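Beta-lactamase (Francisella tularensis subsp. tularensis, PDB 3P09) probably hydrolyses beta-lactams to substituted beta-amino acids, as a class A beta-lactamase linked to antibiotic resistance. Local coordinates at residues Ile39-Leu44 against Lys279-Asp284; Lys87-Asn92 against Ser116-Ala121; Asp152-Ile157 against Pro178-Lys183; Ile185-Leu188 against Asn192-Asp195; Asn214-Ser219 against Leu255-Thr260. One frame throughout, in Å; residues are numbered along the deposited sequence.

Interaction 1: residues Ile39-Leu44 against Lys279-Asp284. With SO4 (sulfate ion), chain D.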
# COMPACT_ATOMS: atom_id res chain seq x y z
N ILE A 39 -9.94 5.39 -12.41
CA ILE A 39 -9.42 5.79 -11.11
C ILE A 39 -10.36 5.28 -10.03
O ILE A 39 -11.58 5.30 -10.20
CB ILE A 39 -9.24 7.30 -11.02
CG1 ILE A 39 -8.43 7.66 -9.77
CG2 ILE A 39 -10.60 7.99 -10.99
CD1 ILE A 39 -7.18 8.44 -10.05
N GLY A 40 -9.80 4.80 -8.92
CA GLY A 40 -10.60 4.25 -7.85
C GLY A 40 -10.22 4.95 -6.56
O GLY A 40 -9.03 5.13 -6.28
N ILE A 41 -11.22 5.34 -5.79
CA ILE A 41 -11.04 6.19 -4.62
C ILE A 41 -11.88 5.66 -3.45
O ILE A 41 -13.05 5.32 -3.62
CB ILE A 41 -11.57 7.64 -4.91
CG1 ILE A 41 -10.90 8.26 -6.14
CG2 ILE A 41 -11.43 8.52 -3.67
CD1 ILE A 41 -9.41 8.28 -6.10
N TYR A 42 -11.29 5.60 -2.27
CA TYR A 42 -12.08 5.34 -1.08
C TYR A 42 -11.50 6.06 0.11
O TYR A 42 -10.28 6.08 0.29
CB TYR A 42 -12.17 3.84 -0.79
CG TYR A 42 -13.31 3.47 0.14
CD1 TYR A 42 -13.08 3.15 1.47
CD2 TYR A 42 -14.63 3.45 -0.31
CE1 TYR A 42 -14.11 2.81 2.31
CE2 TYR A 42 -15.67 3.12 0.53
CZ TYR A 42 -15.40 2.81 1.84
OH TYR A 42 -16.42 2.47 2.70
N THR A 43 -12.36 6.67 0.92
CA THR A 43 -11.89 7.27 2.17
C THR A 43 -12.62 6.62 3.33
O THR A 43 -13.77 6.19 3.20
CB THR A 43 -12.20 8.75 2.24
OG1 THR A 43 -13.63 8.92 2.29
CG2 THR A 43 -11.64 9.47 1.05
N LEU A 44 -11.96 6.56 4.48
CA LEU A 44 -12.57 5.94 5.64
C LEU A 44 -12.36 6.84 6.84
O LEU A 44 -11.23 7.17 7.17
CB LEU A 44 -11.93 4.58 5.91
CG LEU A 44 -12.83 3.36 5.93
CD1 LEU A 44 -12.11 2.26 6.65
CD2 LEU A 44 -14.13 3.68 6.61
N LYS A 279 -5.99 16.20 -4.68
CA LYS A 279 -6.25 17.62 -4.44
C LYS A 279 -7.76 17.87 -4.34
O LYS A 279 -8.22 18.66 -3.50
CB LYS A 279 -5.65 18.47 -5.56
CG LYS A 279 -5.86 19.97 -5.40
CD LYS A 279 -5.44 20.42 -4.01
CE LYS A 279 -4.97 21.87 -4.01
NZ LYS A 279 -3.69 22.02 -4.76
N LEU A 280 -8.52 17.18 -5.19
CA LEU A 280 -9.97 17.27 -5.14
C LEU A 280 -10.42 16.83 -3.76
O LEU A 280 -11.28 17.44 -3.15
CB LEU A 280 -10.59 16.36 -6.20
CG LEU A 280 -10.44 16.86 -7.64
CD1 LEU A 280 -10.84 15.79 -8.64
CD2 LEU A 280 -11.27 18.13 -7.84
N ILE A 281 -9.81 15.76 -3.28
CA ILE A 281 -10.23 15.19 -2.01
C ILE A 281 -9.86 16.11 -0.86
O ILE A 281 -10.67 16.36 0.05
CB ILE A 281 -9.64 13.80 -1.84
CG1 ILE A 281 -10.30 12.85 -2.85
CG2 ILE A 281 -9.86 13.30 -0.42
CD1 ILE A 281 -9.52 11.61 -3.17
N ALA A 282 -8.64 16.64 -0.90
CA ALA A 282 -8.18 17.56 0.13
C ALA A 282 -9.11 18.77 0.22
O ALA A 282 -9.43 19.23 1.31
CB ALA A 282 -6.73 18.00 -0.14
N ASN A 283 -9.51 19.29 -0.94
CA ASN A 283 -10.41 20.43 -0.98
C ASN A 283 -11.76 20.11 -0.34
O ASN A 283 -12.34 20.92 0.39
CB ASN A 283 -10.63 20.91 -2.41
CG ASN A 283 -9.41 21.59 -2.99
OD1 ASN A 283 -8.49 21.97 -2.26
ND2 ASN A 283 -9.40 21.76 -4.31
N ASP A 284 -12.26 18.91 -0.62
CA ASP A 284 -13.56 18.48 -0.11
C ASP A 284 -13.50 18.27 1.40
O ASP A 284 -14.39 18.72 2.13
CB ASP A 284 -14.03 17.21 -0.81
CG ASP A 284 -15.52 16.98 -0.65
OD1 ASP A 284 -16.30 17.93 -0.87
OD2 ASP A 284 -15.91 15.85 -0.30
S SO4 D . -19.73 2.77 1.68
O1 SO4 D . -19.48 4.19 1.92
O2 SO4 D . -20.66 2.62 0.57
O3 SO4 D . -18.48 2.09 1.35
O4 SO4 D . -20.30 2.17 2.88
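The flat ring of Y42 and the aliphatic pair I41 and I281 lie on opposite sides of strand 39-44. At the edge of the Y42 ring, in its plane, sits sulfate oxygen O3. Y42 OH donates a very short hydrogen bond, 2.5 Å, to sulfate O3. This is the alpha/beta part of the class A beta-lactamase fold, an antiparallel sheet with helices on both faces. The sulfate, probably from the crystallisation liquor, is also bonded to K53. K179 and T182 of helix 178-190 pack against Y42 on this side. Helix 271-289, the last of the chain, covers the face reached by I41 and T43. I281 is the residue of segment 279-284 that touches the strand, and it is buried. L255 and F28 also touch it, so it sits between the sheet and helix 24-35. T43 CG2 lies 4.5 Å from I281 CG2, at the limit of contact. T43 OG1 turns elsewhere and is hydrogen-bonded to I52 N. CG1 of I41 stands beside the backbone N, chi1 -56°, which leaves CG2 anti to that N and facing the helix. The two isoleucines meet tip to tip, I41 CG2 against I281 CD1, at 3.7 Å.

Interaction 2: residues Lys87-Asn92 against Ser116-Ala121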
# COMPACT_ATOMS: atom_id res chain seq x y z
N LYS A 87 14.23 -10.79 15.69
CA LYS A 87 14.88 -11.97 15.13
C LYS A 87 15.81 -11.60 13.98
O LYS A 87 15.41 -10.89 13.06
CB LYS A 87 13.84 -12.98 14.65
CG LYS A 87 14.41 -14.12 13.81
CD LYS A 87 13.42 -15.26 13.64
CE LYS A 87 13.36 -16.15 14.88
NZ LYS A 87 12.53 -17.38 14.67
N LYS A 88 17.04 -12.12 14.02
CA LYS A 88 18.06 -11.78 13.04
C LYS A 88 17.97 -12.66 11.80
O LYS A 88 17.99 -13.89 11.91
CB LYS A 88 19.46 -11.90 13.66
CG LYS A 88 19.74 -10.91 14.78
CD LYS A 88 21.03 -11.24 15.53
CE LYS A 88 21.13 -10.46 16.84
NZ LYS A 88 22.43 -10.68 17.56
N ILE A 89 17.89 -12.03 10.64
CA ILE A 89 17.76 -12.75 9.38
C ILE A 89 18.97 -12.47 8.51
O ILE A 89 19.25 -11.33 8.19
CB ILE A 89 16.52 -12.30 8.58
CG1 ILE A 89 15.26 -12.27 9.46
CG2 ILE A 89 16.32 -13.21 7.37
CD1 ILE A 89 14.94 -13.62 10.13
N PRO A 90 19.69 -13.53 8.11
CA PRO A 90 20.78 -13.39 7.14
C PRO A 90 20.29 -12.86 5.80
O PRO A 90 19.25 -13.29 5.30
CB PRO A 90 21.29 -14.83 6.98
CG PRO A 90 20.95 -15.48 8.28
CD PRO A 90 19.63 -14.88 8.69
N ILE A 91 21.00 -11.89 5.23
CA ILE A 91 20.68 -11.39 3.90
C ILE A 91 21.68 -12.00 2.93
O ILE A 91 22.88 -11.74 3.03
CB ILE A 91 20.78 -9.85 3.83
CG1 ILE A 91 19.90 -9.21 4.92
CG2 ILE A 91 20.38 -9.35 2.46
CD1 ILE A 91 18.49 -9.76 4.96
N ASN A 92 21.20 -12.83 2.01
CA ASN A 92 22.06 -13.53 1.06
C ASN A 92 21.92 -12.95 -0.35
O ASN A 92 20.89 -12.36 -0.68
CB ASN A 92 21.73 -15.03 1.04
CG ASN A 92 21.85 -15.67 2.42
OD1 ASN A 92 22.82 -15.43 3.14
ND2 ASN A 92 20.86 -16.46 2.79
N SER A 116 12.21 -6.44 12.10
CA SER A 116 11.71 -5.07 12.10
C SER A 116 12.41 -4.22 11.05
O SER A 116 11.77 -3.38 10.40
CB SER A 116 11.83 -4.39 13.47
OG SER A 116 11.15 -3.13 13.46
N GLN A 117 13.71 -4.41 10.89
CA GLN A 117 14.44 -3.68 9.86
C GLN A 117 13.95 -4.04 8.46
O GLN A 117 13.95 -3.21 7.55
CB GLN A 117 15.95 -3.95 9.96
CG GLN A 117 16.60 -3.26 11.15
CD GLN A 117 18.05 -3.63 11.31
OE1 GLN A 117 18.42 -4.80 11.24
NE2 GLN A 117 18.89 -2.62 11.53
N LEU A 118 13.56 -5.30 8.29
CA LEU A 118 13.04 -5.76 7.00
C LEU A 118 11.66 -5.18 6.75
O LEU A 118 11.30 -4.88 5.62
CB LEU A 118 13.01 -7.29 6.93
CG LEU A 118 14.40 -7.92 6.81
CD1 LEU A 118 14.44 -9.36 7.34
CD2 LEU A 118 14.86 -7.85 5.36
N ASN A 119 10.87 -5.04 7.82
CA ASN A 119 9.57 -4.39 7.70
C ASN A 119 9.73 -2.98 7.17
O ASN A 119 9.02 -2.56 6.27
CB ASN A 119 8.86 -4.32 9.05
CG ASN A 119 8.25 -5.63 9.47
OD1 ASN A 119 8.05 -6.53 8.65
ND2 ASN A 119 7.92 -5.74 10.75
N TYR A 120 10.66 -2.23 7.78
CA TYR A 120 10.93 -0.86 7.37
C TYR A 120 11.29 -0.83 5.89
O TYR A 120 10.77 -0.03 5.13
CB TYR A 120 12.06 -0.29 8.24
CG TYR A 120 12.69 0.98 7.73
CD1 TYR A 120 13.82 0.94 6.92
CD2 TYR A 120 12.16 2.22 8.06
CE1 TYR A 120 14.41 2.12 6.45
CE2 TYR A 120 12.75 3.40 7.59
CZ TYR A 120 13.87 3.34 6.80
OH TYR A 120 14.45 4.52 6.34
N ALA A 121 12.20 -1.72 5.50
CA ALA A 121 12.62 -1.83 4.11
C ALA A 121 11.44 -2.12 3.17
O ALA A 121 11.34 -1.51 2.11
CB ALA A 121 13.66 -2.92 3.96
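I89 and I91 each hold one methyl of L118, and this is the packed side of the contact. L118 comes from helix 115-123 with CG anti to its carbonyl carbon, chi1 -72°, and its two branches part at the tip. L118 CD1 lies 3.7 Å from I89 CG1 and 3.8 Å from I89 CB. Here the two side chains cross obliquely. L118 CD2 lies 4.1 Å from I91 CD1, where the side chains slide past each other in opposite directions. The second touch is looser than the first. All three residues are buried, and the contact between these segments is wholly apolar. L133 and T105 also border L118, and I132 borders I91.

The other side of the chain is different. The CB of K88 points away from the helix, and K87 leads its amine away too. Both are exposed, as are P90 and N92. Q117 is exposed on the helix, with OE1 hydrogen-bonded to T114 N. Strand 88-90 pairs with strand 112-114 in a small antiparallel ribbon that runs into helix 115-123. The arrangement is a two-stranded ribbon packed on a helix, in the mainly helical part of the class A beta-lactamase fold.

Interaction 3: residues Asp152-Ile157 against Pro178-Lys183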
# COMPACT_ATOMS: atom_id res chain seq x y z
N ASP A 152 -10.89 -8.91 4.64
CA ASP A 152 -10.70 -8.59 3.23
C ASP A 152 -10.90 -9.82 2.35
O ASP A 152 -10.04 -10.70 2.30
CB ASP A 152 -9.29 -8.04 3.00
CG ASP A 152 -9.06 -7.58 1.56
OD1 ASP A 152 -9.85 -7.99 0.68
OD2 ASP A 152 -8.09 -6.82 1.31
N ASN A 153 -12.03 -9.87 1.65
CA ASN A 153 -12.30 -10.98 0.73
C ASN A 153 -12.21 -10.56 -0.74
O ASN A 153 -12.67 -11.29 -1.62
CB ASN A 153 -13.69 -11.57 0.99
CG ASN A 153 -13.86 -12.03 2.42
OD1 ASN A 153 -14.73 -11.52 3.14
ND2 ASN A 153 -13.03 -12.97 2.85
N ASP A 154 -11.63 -9.39 -1.00
CA ASP A 154 -11.52 -8.90 -2.37
C ASP A 154 -10.09 -8.99 -2.90
O ASP A 154 -9.86 -9.18 -4.09
CB ASP A 154 -12.01 -7.45 -2.48
CG ASP A 154 -13.52 -7.33 -2.32
OD1 ASP A 154 -14.24 -8.29 -2.65
OD2 ASP A 154 -13.99 -6.26 -1.87
N THR A 155 -9.12 -8.86 -2.01
CA THR A 155 -7.71 -8.86 -2.38
C THR A 155 -7.21 -10.27 -2.65
O THR A 155 -7.30 -11.14 -1.79
CB THR A 155 -6.88 -8.20 -1.26
OG1 THR A 155 -7.27 -6.83 -1.14
CG2 THR A 155 -5.39 -8.27 -1.55
N ILE A 156 -6.68 -10.51 -3.85
CA ILE A 156 -6.19 -11.83 -4.22
C ILE A 156 -4.71 -11.79 -4.59
O ILE A 156 -4.36 -11.32 -5.66
CB ILE A 156 -6.95 -12.39 -5.43
CG1 ILE A 156 -8.46 -12.32 -5.19
CG2 ILE A 156 -6.50 -13.82 -5.68
CD1 ILE A 156 -8.94 -13.24 -4.07
N ILE A 157 -3.86 -12.31 -3.72
CA ILE A 157 -2.42 -12.31 -3.96
C ILE A 157 -1.94 -13.73 -4.23
O ILE A 157 -2.22 -14.65 -3.44
CB ILE A 157 -1.68 -11.74 -2.75
CG1 ILE A 157 -2.02 -10.25 -2.58
CG2 ILE A 157 -0.18 -11.93 -2.91
CD1 ILE A 157 -1.62 -9.71 -1.26
N PRO A 178 -10.40 -0.34 -4.22
CA PRO A 178 -10.13 0.80 -3.34
C PRO A 178 -10.76 0.60 -1.95
O PRO A 178 -10.15 0.92 -0.94
CB PRO A 178 -10.76 1.98 -4.07
CG PRO A 178 -10.70 1.58 -5.55
CD PRO A 178 -10.96 0.08 -5.52
N LYS A 179 -11.96 0.05 -1.90
CA LYS A 179 -12.64 -0.12 -0.62
C LYS A 179 -11.87 -1.10 0.28
O LYS A 179 -11.58 -0.80 1.44
CB LYS A 179 -14.08 -0.61 -0.85
CG LYS A 179 -14.96 -0.66 0.39
CD LYS A 179 -16.38 -1.09 0.03
CE LYS A 179 -17.24 -1.21 1.28
NZ LYS A 179 -18.64 -1.65 0.98
N ALA A 180 -11.51 -2.25 -0.27
CA ALA A 180 -10.89 -3.30 0.53
C ALA A 180 -9.54 -2.86 1.07
O ALA A 180 -9.24 -3.04 2.25
CB ALA A 180 -10.76 -4.61 -0.28
N ILE A 181 -8.72 -2.28 0.19
CA ILE A 181 -7.35 -1.96 0.56
C ILE A 181 -7.33 -0.79 1.54
O ILE A 181 -6.45 -0.72 2.39
CB ILE A 181 -6.48 -1.65 -0.66
CG1 ILE A 181 -5.00 -1.79 -0.29
CG2 ILE A 181 -6.80 -0.25 -1.22
CD1 ILE A 181 -4.63 -3.23 0.06
N THR A 182 -8.31 0.10 1.45
CA THR A 182 -8.38 1.27 2.33
C THR A 182 -8.92 0.89 3.71
O THR A 182 -8.41 1.34 4.72
CB THR A 182 -9.25 2.41 1.70
OG1 THR A 182 -8.65 2.82 0.47
CG2 THR A 182 -9.33 3.63 2.61
N LYS A 183 -9.96 0.06 3.75
CA LYS A 183 -10.40 -0.53 5.02
C LYS A 183 -9.22 -1.27 5.68
O LYS A 183 -9.06 -1.23 6.90
CB LYS A 183 -11.60 -1.46 4.81
CG LYS A 183 -12.90 -0.71 4.46
CD LYS A 183 -14.16 -1.59 4.62
CE LYS A 183 -13.96 -2.95 4.01
NZ LYS A 183 -15.03 -3.91 4.42
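An Asx turn at D152 packs against A180, in the first turn of helix 178-190. The chain between the two segments probably corresponds to the omega loop of class A enzymes, so the contact would lie at its base. D152 OD1 accepts two backbone bonds, from D154 N at 2.8 Å and from T155 N at 2.9 Å. The first runs nearly along its C-O bond; the second comes 32° out of the carboxylate plane. T155 OG1 donates to D152 OD2 at 2.6 Å and is also hydrogen-bonded to T176 OG1. Three bonds thus fix the rotation of this buried carboxylate. With CG anti to the backbone N, chi1 -176°, the carboxylate leans toward the residues that follow. A180 CB packs against it, 3.6 Å from D152 OD1, and against D154 CB at 3.8 Å. OD2 of D152 also lies close to D184 OD2, and two like charges so near may favour a proton on one of them. P178 O accepts both T182 N and T182 OG1, from opposite faces of its plane. T155 and I181 rest on L69 of helix 66-80. D152 touches I147 of helix 140-149, and P178 and T182 lie on Y42 of strand 38-44.

Interaction 4: residues Ile185-Leu188 against Asn192-Asp195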
# COMPACT_ATOMS: atom_id res chain seq x y z
N ILE A 185 -5.85 -0.71 5.52
CA ILE A 185 -4.82 0.13 6.12
C ILE A 185 -5.38 0.80 7.37
O ILE A 185 -4.68 0.98 8.36
CB ILE A 185 -4.24 1.16 5.12
CG1 ILE A 185 -2.86 1.64 5.59
CG2 ILE A 185 -5.19 2.34 4.92
CD1 ILE A 185 -2.10 2.46 4.53
N TYR A 186 -6.66 1.16 7.33
CA TYR A 186 -7.29 1.80 8.50
C TYR A 186 -7.38 0.81 9.65
O TYR A 186 -7.09 1.14 10.80
CB TYR A 186 -8.71 2.27 8.15
CG TYR A 186 -9.35 3.08 9.25
CD1 TYR A 186 -10.11 2.48 10.25
CD2 TYR A 186 -9.17 4.46 9.31
CE1 TYR A 186 -10.69 3.23 11.27
CE2 TYR A 186 -9.74 5.22 10.32
CZ TYR A 186 -10.50 4.60 11.29
OH TYR A 186 -11.06 5.36 12.29
N LYS A 187 -7.79 -0.42 9.34
CA LYS A 187 -7.95 -1.42 10.38
C LYS A 187 -6.61 -1.72 11.03
O LYS A 187 -6.51 -1.84 12.26
CB LYS A 187 -8.59 -2.69 9.81
CG LYS A 187 -8.87 -3.76 10.84
CD LYS A 187 -9.94 -4.72 10.31
CE LYS A 187 -10.25 -5.83 11.31
NZ LYS A 187 -10.70 -5.29 12.62
N LEU A 188 -5.56 -1.81 10.21
CA LEU A 188 -4.23 -2.10 10.76
C LEU A 188 -3.71 -0.97 11.66
O LEU A 188 -3.09 -1.22 12.70
CB LEU A 188 -3.25 -2.39 9.63
CG LEU A 188 -3.38 -3.79 8.99
CD1 LEU A 188 -2.57 -3.86 7.72
CD2 LEU A 188 -2.95 -4.89 9.97
N ASN A 192 -8.79 -3.17 15.65
CA ASN A 192 -8.63 -4.06 16.79
C ASN A 192 -7.91 -5.37 16.51
O ASN A 192 -8.08 -6.34 17.26
CB ASN A 192 -9.99 -4.33 17.47
CG ASN A 192 -11.02 -4.90 16.51
OD1 ASN A 192 -10.69 -5.45 15.46
ND2 ASN A 192 -12.30 -4.78 16.88
N ILE A 193 -7.09 -5.43 15.46
CA ILE A 193 -6.31 -6.64 15.25
C ILE A 193 -4.91 -6.56 15.83
O ILE A 193 -4.44 -7.52 16.45
CB ILE A 193 -6.26 -7.07 13.78
CG1 ILE A 193 -5.79 -5.91 12.93
CG2 ILE A 193 -7.63 -7.56 13.31
CD1 ILE A 193 -4.60 -6.29 12.12
N LEU A 194 -4.22 -5.44 15.60
CA LEU A 194 -2.94 -5.18 16.24
C LEU A 194 -3.19 -4.44 17.55
O LEU A 194 -4.14 -3.66 17.65
CB LEU A 194 -2.05 -4.33 15.33
CG LEU A 194 -1.65 -4.97 14.01
CD1 LEU A 194 -0.67 -4.06 13.26
CD2 LEU A 194 -1.07 -6.34 14.26
N ASP A 195 -2.34 -4.64 18.56
CA ASP A 195 -2.52 -3.92 19.82
C ASP A 195 -1.86 -2.56 19.73
O ASP A 195 -1.26 -2.24 18.71
CB ASP A 195 -1.99 -4.71 21.01
CG ASP A 195 -0.51 -5.01 20.90
OD1 ASP A 195 0.19 -4.35 20.11
OD2 ASP A 195 -0.04 -5.91 21.63
O HOH W 1 -5.16 -2.91 14.44
O HOH W 2 -11.44 -2.67 13.68
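K187 and N192 make the direct polar link of this contact, from K187 NZ to N192 OD1 at 2.8 Å. The bond is weak, and the exposed N192 is poorly ordered. The lysine chain is extended as far as CE and bends at its last torsion, chi4 58°, which brings NZ round to the amide oxygen.

Two waters add further polar links. One lies 2.8 Å from K187 O and accepts from L194 N at 2.9 Å, between the helix backbone and the turn. The other accepts from K187 NZ at 2.9 Å, and from N192 N by a weak bond.

The place is the turn joining helices 178-190 and 196-208 of the class A beta-lactamase fold. The chain folds back so that residues 192-194 lie beside the last turns of the first helix. D195 is the N-cap of the second helix. Its side chain caps a backbone N of that helix, and OD1 is hydrogen-bonded to H198 ND1.

Apolar contacts fill the inner side. I193 crosses K187 at about a right angle, and its CG2 lies 3.7 Å from K187 CE. The other branch of I193 runs toward L188, but the model places its CD1 too near L188 CD2 for the distance to be trusted. L150 borders K187, L188 and I193. L194 CD1 lies 3.8 Å from L188 O and 4.1 Å from L188 CD2. Deeper in, L194 touches L75 and M79 of helix 66-80, and L188 touches F68 of the same helix and F202.

Interaction 5: residues Asn214-Ser219 against Leu255-Thr260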
# COMPACT_ATOMS: atom_id res chain seq x y z
N ASN A 214 5.35 12.29 -4.57
CA ASN A 214 4.71 12.88 -5.74
C ASN A 214 3.32 12.32 -5.99
O ASN A 214 2.78 12.42 -7.10
CB ASN A 214 5.59 12.74 -6.98
CG ASN A 214 6.79 13.66 -6.94
OD1 ASN A 214 6.65 14.88 -6.98
ND2 ASN A 214 7.99 13.09 -6.86
N ARG A 215 2.75 11.71 -4.96
CA ARG A 215 1.40 11.16 -5.07
C ARG A 215 0.46 11.87 -4.11
O ARG A 215 0.31 13.08 -4.20
CB ARG A 215 1.44 9.64 -4.97
CG ARG A 215 2.25 9.07 -6.14
CD ARG A 215 2.36 7.55 -6.16
NE ARG A 215 3.28 7.15 -7.21
CZ ARG A 215 3.44 5.91 -7.66
NH1 ARG A 215 2.72 4.90 -7.16
NH2 ARG A 215 4.31 5.68 -8.63
N ILE A 216 -0.17 11.15 -3.19
CA ILE A 216 -1.13 11.82 -2.30
C ILE A 216 -0.51 12.99 -1.53
O ILE A 216 -1.10 14.08 -1.44
CB ILE A 216 -1.76 10.82 -1.31
CG1 ILE A 216 -2.71 9.87 -2.05
CG2 ILE A 216 -2.48 11.56 -0.20
CD1 ILE A 216 -3.20 8.68 -1.22
N ALA A 217 0.67 12.76 -0.98
CA ALA A 217 1.35 13.76 -0.16
C ALA A 217 1.51 15.09 -0.89
O ALA A 217 1.46 16.16 -0.28
CB ALA A 217 2.71 13.24 0.32
N PHE A 218 1.73 15.00 -2.20
CA PHE A 218 1.96 16.16 -3.04
C PHE A 218 0.82 17.19 -2.95
O PHE A 218 1.02 18.38 -3.20
CB PHE A 218 2.11 15.68 -4.49
CG PHE A 218 2.46 16.76 -5.48
CD1 PHE A 218 1.46 17.48 -6.11
CD2 PHE A 218 3.78 17.02 -5.80
CE1 PHE A 218 1.78 18.47 -7.04
CE2 PHE A 218 4.10 18.01 -6.73
CZ PHE A 218 3.09 18.72 -7.35
N SER A 219 -0.37 16.73 -2.58
CA SER A 219 -1.55 17.57 -2.63
C SER A 219 -2.17 17.85 -1.27
O SER A 219 -3.15 18.59 -1.18
CB SER A 219 -2.60 16.96 -3.56
OG SER A 219 -2.10 16.86 -4.88
N LEU A 255 -7.10 6.90 3.05
CA LEU A 255 -7.45 7.26 1.69
C LEU A 255 -6.69 6.37 0.74
O LEU A 255 -5.46 6.31 0.80
CB LEU A 255 -7.09 8.73 1.42
CG LEU A 255 -7.10 9.19 -0.03
CD1 LEU A 255 -8.50 9.04 -0.66
CD2 LEU A 255 -6.62 10.63 -0.10
N GLY A 256 -7.41 5.65 -0.11
CA GLY A 256 -6.80 4.84 -1.15
C GLY A 256 -7.14 5.42 -2.51
O GLY A 256 -8.30 5.74 -2.76
N ILE A 257 -6.13 5.60 -3.36
CA ILE A 257 -6.34 6.03 -4.74
C ILE A 257 -5.59 5.07 -5.66
O ILE A 257 -4.36 4.95 -5.56
CB ILE A 257 -5.83 7.47 -4.98
CG1 ILE A 257 -6.50 8.44 -4.00
CG2 ILE A 257 -6.07 7.88 -6.42
CD1 ILE A 257 -5.98 9.87 -4.11
N LEU A 258 -6.33 4.36 -6.52
CA LEU A 258 -5.72 3.37 -7.41
C LEU A 258 -6.03 3.80 -8.84
O LEU A 258 -7.11 4.32 -9.13
CB LEU A 258 -6.29 1.97 -7.15
CG LEU A 258 -6.42 1.59 -5.66
CD1 LEU A 258 -7.02 0.19 -5.52
CD2 LEU A 258 -5.10 1.65 -4.91
N TYR A 259 -5.07 3.60 -9.73
CA TYR A 259 -5.27 4.02 -11.11
C TYR A 259 -4.74 2.94 -12.03
O TYR A 259 -3.67 2.40 -11.78
CB TYR A 259 -4.58 5.37 -11.40
CG TYR A 259 -4.62 5.71 -12.87
CD1 TYR A 259 -5.80 6.11 -13.46
CD2 TYR A 259 -3.48 5.59 -13.67
CE1 TYR A 259 -5.86 6.39 -14.83
CE2 TYR A 259 -3.54 5.88 -15.04
CZ TYR A 259 -4.73 6.28 -15.61
OH TYR A 259 -4.82 6.56 -16.96
N THR A 260 -5.49 2.62 -13.07
CA THR A 260 -5.00 1.68 -14.07
C THR A 260 -5.67 1.94 -15.41
O THR A 260 -6.78 2.48 -15.48
CB THR A 260 -5.23 0.20 -13.63
OG1 THR A 260 -4.47 -0.68 -14.47
CG2 THR A 260 -6.70 -0.17 -13.69
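I216 packs on L255 and I257, two residues of one strand that face the same way. The strand, 253-260, belongs to the antiparallel sheet of the class A beta-lactamase fold, and I216 comes from the loop between helix 196-208 and strand 225-232.

I216 gives up the most surface here. It is buried, and its CB points toward the strand. CG1 stands anti to the carbonyl carbon, chi1 -71°, and chi2 is also extended, at 170°. The longer branch therefore reaches forward over the sheet. I216 also touches A243 of the neighbouring strand 239-246, and I216 N is hydrogen-bonded to D241 OD2. The residue thus lies over two adjacent strands of the sheet, with strand 38-44 next in order beyond 253-260. Beside it, a salt bridge from R215 NE to E271 OE2 ties the loop to helix 271-289.

L255 meets the end of I216. The L255 side chain slants across it, and L255 CD2 lies 4.1 Å from I216 CD1. L255 also rests on T43 of strand 38-44. I257 takes the middle of the same branch, again at a slant. It also touches I39 and I41 of strand 38-44 and I274 of helix 271-289. I257 CD1 lies 3.9 Å from I216 CG1, and I216 CD1 lies 3.8 Å from the backbone oxygen L255 O.

Overall arrangement
Interactions 1 and 5 share one sheet. Strands 38-44 and 253-260 are neighbours in it, the centres of the two interactions are about 9 Å apart, and I41 packs on I257. Both are buried and apolar. Interaction 2 is also buried and apolar, but it lies on the opposite side of the chain's centre, about 34 Å from interaction 1 between centres, in the helical part. Interactions 3 and 4 both use helix 178-190. Interaction 3 holds its start, with buried polar groups, and touches the sheet through T182 and P178. Interaction 4 holds its end, is only partly buried, and combines apolar packing of L188, I193 and L194 with waters and a weak lysine bond.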